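Local coordinates for protein beta sliding clamp (PDB 6PTR) that probably encircles DNA as a head-to-tail dimeric ring, tethering DNA polymerases and other proteins to it and so making replication processive, at residues C[144-157]-C[182-195]. Residues are numbered along the deposited sequence; the frame is centred on the assembly and turned at random. Where two conformers were deposited one is given.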
# COMPACT_ATOMS: atom_id res chain seq x y z
N LYS C 144 0.35 -28.69 -11.35
CA LYS C 144 0.28 -29.56 -10.18
C LYS C 144 1.14 -29.04 -9.04
O LYS C 144 0.70 -29.04 -7.89
CB LYS C 144 0.69 -30.99 -10.53
CG LYS C 144 0.43 -31.97 -9.40
CD LYS C 144 -1.07 -32.05 -9.12
CE LYS C 144 -1.41 -33.12 -8.11
NZ LYS C 144 -2.83 -33.56 -8.23
N LEU C 145 2.38 -28.64 -9.33
CA LEU C 145 3.23 -28.10 -8.27
C LEU C 145 2.61 -26.86 -7.64
O LEU C 145 2.64 -26.69 -6.41
CB LEU C 145 4.62 -27.75 -8.81
CG LEU C 145 5.53 -27.12 -7.74
CD1 LEU C 145 5.79 -28.10 -6.59
CD2 LEU C 145 6.85 -26.69 -8.39
N LYS C 146 2.00 -26.01 -8.45
CA LYS C 146 1.33 -24.85 -7.89
C LYS C 146 0.21 -25.27 -6.94
O LYS C 146 0.02 -24.65 -5.89
CB LYS C 146 0.76 -23.98 -9.00
CG LYS C 146 0.09 -22.72 -8.48
CD LYS C 146 -0.46 -21.90 -9.64
CE LYS C 146 -1.02 -20.55 -9.18
NZ LYS C 146 -2.17 -20.68 -8.26
N HIS C 147 -0.56 -26.29 -7.33
CA HIS C 147 -1.63 -26.79 -6.47
C HIS C 147 -1.08 -27.25 -5.13
O HIS C 147 -1.62 -26.92 -4.08
CB HIS C 147 -2.37 -27.91 -7.18
CG HIS C 147 -3.36 -28.62 -6.31
ND1 HIS C 147 -4.52 -28.03 -5.87
CD2 HIS C 147 -3.36 -29.88 -5.80
CE1 HIS C 147 -5.20 -28.89 -5.12
NE2 HIS C 147 -4.52 -30.02 -5.07
N LEU C 148 0.01 -28.04 -5.16
CA LEU C 148 0.58 -28.53 -3.91
C LEU C 148 1.02 -27.38 -3.01
O LEU C 148 0.77 -27.39 -1.80
CB LEU C 148 1.76 -29.46 -4.20
CG LEU C 148 1.46 -30.66 -5.10
CD1 LEU C 148 2.75 -31.31 -5.54
CD2 LEU C 148 0.58 -31.65 -4.35
N LEU C 149 1.70 -26.38 -3.59
CA LEU C 149 2.17 -25.25 -2.80
C LEU C 149 1.01 -24.37 -2.35
O LEU C 149 1.03 -23.84 -1.23
CB LEU C 149 3.18 -24.43 -3.61
CG LEU C 149 4.45 -25.21 -3.94
CD1 LEU C 149 5.35 -24.43 -4.89
CD2 LEU C 149 5.23 -25.58 -2.68
N ASP C 150 -0.00 -24.20 -3.20
CA ASP C 150 -1.19 -23.43 -2.81
C ASP C 150 -1.91 -24.05 -1.62
O ASP C 150 -2.49 -23.33 -0.80
CB ASP C 150 -2.18 -23.33 -3.97
CG ASP C 150 -1.82 -22.25 -4.97
OD1 ASP C 150 -1.05 -21.33 -4.62
OD2 ASP C 150 -2.34 -22.33 -6.10
N CYS C 151 -1.90 -25.38 -1.52
CA CYS C 151 -2.55 -26.02 -0.37
C CYS C 151 -1.80 -25.82 0.94
O CYS C 151 -2.41 -25.98 2.01
CB CYS C 151 -2.71 -27.52 -0.60
SG CYS C 151 -3.90 -28.00 -1.86
N THR C 152 -0.50 -25.51 0.91
CA THR C 152 0.34 -25.61 2.10
C THR C 152 1.08 -24.34 2.49
O THR C 152 1.42 -24.19 3.67
CB THR C 152 1.36 -26.75 1.93
OG1 THR C 152 2.05 -26.59 0.68
CG2 THR C 152 0.65 -28.11 1.93
N GLN C 153 1.35 -23.43 1.55
CA GLN C 153 2.19 -22.28 1.87
C GLN C 153 1.66 -21.45 3.04
O GLN C 153 2.43 -20.99 3.89
CB GLN C 153 2.34 -21.39 0.63
CG GLN C 153 3.20 -20.20 0.87
CD GLN C 153 3.23 -19.32 -0.35
OE1 GLN C 153 2.32 -19.39 -1.19
NE2 GLN C 153 4.26 -18.49 -0.47
N PHE C 154 0.34 -21.23 3.09
CA PHE C 154 -0.19 -20.34 4.11
C PHE C 154 0.08 -20.83 5.52
O PHE C 154 0.09 -20.02 6.46
CB PHE C 154 -1.71 -20.16 3.93
CG PHE C 154 -2.50 -21.31 4.48
CD1 PHE C 154 -2.54 -22.53 3.80
CD2 PHE C 154 -3.18 -21.19 5.69
CE1 PHE C 154 -3.25 -23.61 4.31
CE2 PHE C 154 -3.89 -22.25 6.19
CZ PHE C 154 -3.92 -23.46 5.53
N ALA C 155 0.28 -22.14 5.72
CA ALA C 155 0.42 -22.65 7.08
C ALA C 155 1.86 -22.65 7.58
O ALA C 155 2.11 -23.01 8.73
CB ALA C 155 -0.15 -24.08 7.18
N ILE C 156 2.81 -22.23 6.74
CA ILE C 156 4.22 -22.27 7.13
C ILE C 156 4.47 -21.31 8.28
O ILE C 156 3.99 -20.16 8.28
CB ILE C 156 5.13 -21.89 5.96
CG1 ILE C 156 5.02 -22.88 4.81
CG2 ILE C 156 6.58 -21.78 6.42
CD1 ILE C 156 5.70 -22.33 3.57
N SER C 157 5.27 -21.77 9.25
CA SER C 157 5.69 -20.92 10.34
C SER C 157 6.61 -19.81 9.85
O SER C 157 7.45 -20.01 8.97
CB SER C 157 6.43 -21.74 11.39
OG SER C 157 6.80 -20.94 12.52
N LEU C 182 3.15 -33.02 0.77
CA LEU C 182 3.68 -31.79 1.34
C LEU C 182 2.89 -31.49 2.59
O LEU C 182 1.66 -31.56 2.56
CB LEU C 182 3.55 -30.59 0.39
CG LEU C 182 4.49 -30.53 -0.82
CD1 LEU C 182 4.22 -31.65 -1.78
CD2 LEU C 182 4.29 -29.19 -1.51
N VAL C 183 3.60 -31.17 3.68
CA VAL C 183 3.01 -30.77 4.95
C VAL C 183 3.64 -29.46 5.40
O VAL C 183 4.87 -29.28 5.33
CB VAL C 183 3.16 -31.85 6.04
CG1 VAL C 183 2.69 -31.31 7.41
CG2 VAL C 183 2.36 -33.10 5.68
N ALA C 184 2.81 -28.55 5.90
CA ALA C 184 3.32 -27.35 6.56
C ALA C 184 2.53 -27.12 7.83
O ALA C 184 1.33 -27.39 7.90
CB ALA C 184 3.20 -26.10 5.66
N THR C 185 3.20 -26.58 8.82
CA THR C 185 2.51 -26.25 10.06
C THR C 185 3.26 -25.14 10.76
O THR C 185 4.47 -24.96 10.59
CB THR C 185 2.39 -27.49 10.95
OG1 THR C 185 1.62 -27.16 12.12
CG2 THR C 185 3.76 -27.95 11.38
N ASP C 186 2.53 -24.39 11.58
CA ASP C 186 3.11 -23.41 12.47
C ASP C 186 2.84 -23.75 13.94
O ASP C 186 3.03 -22.89 14.80
CB ASP C 186 2.58 -22.01 12.12
CG ASP C 186 1.08 -21.87 12.33
OD1 ASP C 186 0.41 -22.85 12.76
OD2 ASP C 186 0.57 -20.77 12.05
N GLY C 187 2.39 -24.97 14.22
CA GLY C 187 2.04 -25.39 15.56
C GLY C 187 0.59 -25.13 15.93
O GLY C 187 0.16 -25.57 17.00
N HIS C 188 -0.15 -24.42 15.08
CA HIS C 188 -1.56 -24.13 15.34
C HIS C 188 -2.42 -24.60 14.18
O HIS C 188 -3.47 -25.20 14.40
CB HIS C 188 -1.75 -22.63 15.58
CG HIS C 188 -1.04 -22.16 16.81
ND1 HIS C 188 0.16 -21.50 16.76
CD2 HIS C 188 -1.34 -22.32 18.12
CE1 HIS C 188 0.56 -21.24 18.00
NE2 HIS C 188 -0.34 -21.72 18.84
N ARG C 189 -1.99 -24.26 12.96
CA ARG C 189 -2.59 -24.71 11.71
C ARG C 189 -1.68 -25.79 11.12
O ARG C 189 -0.46 -25.72 11.26
CB ARG C 189 -2.70 -23.55 10.70
CG ARG C 189 -3.38 -22.28 11.22
CD ARG C 189 -3.15 -21.10 10.28
NE ARG C 189 -1.80 -20.55 10.39
CZ ARG C 189 -1.36 -19.51 9.70
NH1 ARG C 189 -2.16 -18.89 8.84
NH2 ARG C 189 -0.11 -19.09 9.85
N LEU C 190 -2.28 -26.78 10.46
CA LEU C 190 -1.46 -27.71 9.69
C LEU C 190 -2.17 -27.97 8.37
O LEU C 190 -3.40 -28.08 8.34
CB LEU C 190 -1.24 -29.05 10.42
CG LEU C 190 -0.45 -30.10 9.62
CD1 LEU C 190 0.46 -30.91 10.55
CD2 LEU C 190 -1.37 -31.04 8.86
N ALA C 191 -1.38 -28.07 7.29
CA ALA C 191 -1.93 -28.39 5.99
C ALA C 191 -1.20 -29.61 5.45
O ALA C 191 0.02 -29.72 5.59
CB ALA C 191 -1.78 -27.21 4.99
N GLN C 192 -1.96 -30.54 4.86
CA GLN C 192 -1.41 -31.76 4.27
C GLN C 192 -2.04 -31.97 2.91
O GLN C 192 -3.27 -32.00 2.79
CB GLN C 192 -1.71 -32.98 5.16
CG GLN C 192 -1.23 -34.28 4.53
CD GLN C 192 -1.57 -35.50 5.38
OE1 GLN C 192 -0.86 -35.83 6.31
NE2 GLN C 192 -2.66 -36.18 5.04
N VAL C 193 -1.20 -32.12 1.88
CA VAL C 193 -1.70 -32.44 0.54
C VAL C 193 -0.91 -33.61 -0.02
O VAL C 193 0.32 -33.67 0.13
CB VAL C 193 -1.64 -31.22 -0.40
CG1 VAL C 193 -0.21 -30.65 -0.52
CG2 VAL C 193 -2.25 -31.57 -1.77
N ASP C 194 -1.62 -34.54 -0.67
CA ASP C 194 -1.07 -35.73 -1.30
C ASP C 194 -1.33 -35.71 -2.80
O ASP C 194 -2.34 -35.16 -3.26
CB ASP C 194 -1.72 -37.02 -0.76
CG ASP C 194 -1.34 -37.31 0.67
OD1 ASP C 194 -0.28 -36.84 1.11
OD2 ASP C 194 -2.10 -38.02 1.36
N MET C 195 -0.43 -36.34 -3.55
CA MET C 195 -0.72 -36.77 -4.91
C MET C 195 -0.06 -38.12 -5.15
O MET C 195 0.85 -38.52 -4.43
CB MET C 195 -0.22 -35.78 -5.96
CG MET C 195 1.28 -35.70 -6.02
SD MET C 195 1.86 -34.57 -7.31
CE MET C 195 1.65 -35.60 -8.76
O HOH W 1 -3.53 -33.12 -4.83
O HOH W 2 -0.59 -17.09 6.74
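Leu148 reaches from its helix to Leu182, Val193 and Met195 on the hairpin of strands 182-185 and 189-195. Its CB sits 3.7 Å from CD2 of Leu182. CG, set beside the backbone N (chi1 -56°), carries the branch out toward Met195: CD1 goes to SD of that residue, 3.8 Å away, while CD2 meets CG2 of Val193. All three partners cross the leucine at roughly a right angle. One turn on, Thr152 lays CG2 against Val193 CG1 at 3.6 Å, and its OG1 donates back to Leu148 O (2.9 Å), which holds the hydroxyl against the backbone one turn back. Beyond it, the small Ala184 and Ala191 let the backbone come close, with Ala191 CB 3.3 Å from Cys151 O. At the turn, in the conformer given, one of two, Arg189 presents a guanidinium face to Phe154 O; a water joins that oxygen to NH1, which also pairs with Asp341, while NE and NH2 hold Asp186 OD2. No direct hydrogen bond joins 144-157 to 182-195. This is the helix-on-antiparallel-sheet packing of the DNA polymerase III beta fold, here in the central domain, with the bound peptide touching the hairpin turn.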